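Local coordinates for hypothetical protein Aq_1549 (Aquifex aeolicus, PDB 2E8E) that is an uncharacterised member of the OsmC family and probably acts as a thiol-dependent peroxidase that reduces peroxides, at residues L10-E13 against A14-L17. Numbering follows the deposited sequence.
Sequences LSSE and ATFL
Thr15 O is gripped by several groups of the strand before the turn. Ser11 N gives it a nearly straight hydrogen bond of 2.8 Å (170° at the hydrogen), tilted somewhat from the carbonyl plane. Leu10 adds a CA-H...O contact, its CA 3.4 Å from Thr15 O, while the leucine's CD1 lies against the same oxygen at 3.3 Å. Ser11 OG stands 3.1 Å from Thr15 O, brought there by a first torsion that sets the hydroxyl between the backbone N and the carbonyl carbon.

Closer to the bend, Thr15 N donates to Ser12 O over 3.0 Å, a bent bond that meets the carbonyl from above its plane. Two residues, Ser11 and Ser12, stand opposite the single Thr15, which makes a classic beta bulge, placed just before the tight turn of the hairpin formed by strands 3-12 and 15-19. The short strand segments 10-12 and 15-17 run at 121° to each other, a strongly twisted antiparallel pairing. Strand 24-28 continues the sheet beyond 15-19, and Tyr51 of the second subunit packs on Leu10, Glu13 and Ala14.

The threonine side chain ties down the turn itself. Its OG1, anti to the carbonyl carbon (chi1 -52°), donates to Glu13 O at 2.8 Å, again from above the carbonyl plane, and also hydrogen-bonds with Lys30 N. A valine here would probably leave Glu13 O and Lys30 N without this shared hydroxyl, and the turn less firmly held. The methyl CG2, anti to the backbone N, lies against Ser11 OG.

On the other side of the hairpin, Leu10 CD1 sits over one face of the Phe16 ring, offset toward its rim, in a CH-pi contact 4.1 Å from the centroid.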
loop_
_atom_site.group_PDB
_atom_site.type_symbol
_atom_site.label_atom_id
_atom_site.label_comp_id
_atom_site.label_asym_id
_atom_site.label_seq_id
_atom_site.Cartn_x
_atom_site.Cartn_y
_atom_site.Cartn_z
ATOM N N LEU A 10 12.023 -13.109 2.831
ATOM C CA LEU A 10 12.375 -13.396 1.453
ATOM C C LEU A 10 11.733 -14.723 1.031
ATOM O O LEU A 10 11.785 -15.708 1.771
ATOM C CB LEU A 10 13.899 -13.457 1.329
ATOM C CG LEU A 10 14.565 -13.239 -0.027
ATOM C CD1 LEU A 10 14.204 -11.862 -0.580
ATOM C CD2 LEU A 10 16.077 -13.368 0.150
ATOM N N SER A 11 11.118 -14.731 -0.150
ATOM C CA SER A 11 10.452 -15.918 -0.685
ATOM C C SER A 11 11.146 -16.407 -1.956
ATOM O O SER A 11 11.322 -17.609 -2.156
ATOM C CB SER A 11 8.984 -15.605 -0.985
ATOM O OG SER A 11 8.866 -14.513 -1.882
ATOM N N SER A 12 11.517 -15.465 -2.815
ATOM C CA SER A 12 12.225 -15.759 -4.055
ATOM C C SER A 12 13.096 -14.537 -4.332
ATOM O O SER A 12 13.163 -13.633 -3.499
ATOM C CB SER A 12 11.244 -16.003 -5.210
ATOM O OG SER A 12 10.474 -14.852 -5.507
ATOM N N GLU A 13 13.765 -14.505 -5.482
ATOM C CA GLU A 13 14.630 -13.375 -5.814
ATOM C C GLU A 13 13.909 -12.041 -5.659
ATOM O O GLU A 13 12.931 -11.771 -6.357
ATOM C CB GLU A 13 15.161 -13.506 -7.248
ATOM C CG GLU A 13 15.987 -12.313 -7.723
ATOM C CD GLU A 13 16.594 -12.527 -9.100
ATOM O OE1 GLU A 13 15.837 -12.836 -10.044
ATOM O OE2 GLU A 13 17.828 -12.383 -9.238
ATOM N N ALA A 14 14.402 -11.219 -4.736
ATOM C CA ALA A 14 13.840 -9.897 -4.470
ATOM C C ALA A 14 12.326 -9.928 -4.297
ATOM O O ALA A 14 11.627 -9.019 -4.740
ATOM C CB ALA A 14 14.212 -8.936 -5.595
ATOM N N THR A 15 11.831 -10.973 -3.644
ATOM C CA THR A 15 10.401 -11.130 -3.407
ATOM C C THR A 15 10.190 -11.547 -1.962
ATOM O O THR A 15 11.003 -12.276 -1.392
ATOM C CB THR A 15 9.810 -12.170 -4.366
ATOM O OG1 THR A 15 10.186 -11.825 -5.705
ATOM C CG2 THR A 15 8.289 -12.191 -4.267
ATOM N N PHE A 16 9.092 -11.094 -1.365
ATOM C CA PHE A 16 8.829 -11.379 0.040
ATOM C C PHE A 16 7.466 -11.957 0.358
ATOM O O PHE A 16 6.458 -11.503 -0.180
ATOM C CB PHE A 16 8.970 -10.090 0.853
ATOM C CG PHE A 16 10.325 -9.465 0.759
ATOM C CD1 PHE A 16 11.283 -9.713 1.735
ATOM C CD2 PHE A 16 10.660 -8.672 -0.330
ATOM C CE1 PHE A 16 12.565 -9.178 1.625
ATOM C CE2 PHE A 16 11.941 -8.133 -0.453
ATOM C CZ PHE A 16 12.894 -8.390 0.532
ATOM N N LEU A 17 7.446 -12.960 1.232
ATOM C CA LEU A 17 6.187 -13.521 1.691
ATOM C C LEU A 17 5.844 -12.551 2.814
ATOM O O LEU A 17 6.614 -12.377 3.768
ATOM C CB LEU A 17 6.371 -14.952 2.204
ATOM C CG LEU A 17 6.045 -15.979 1.112
ATOM C CD1 LEU A 17 6.503 -17.375 1.529
ATOM C CD2 LEU A 17 4.539 -15.966 0.846
#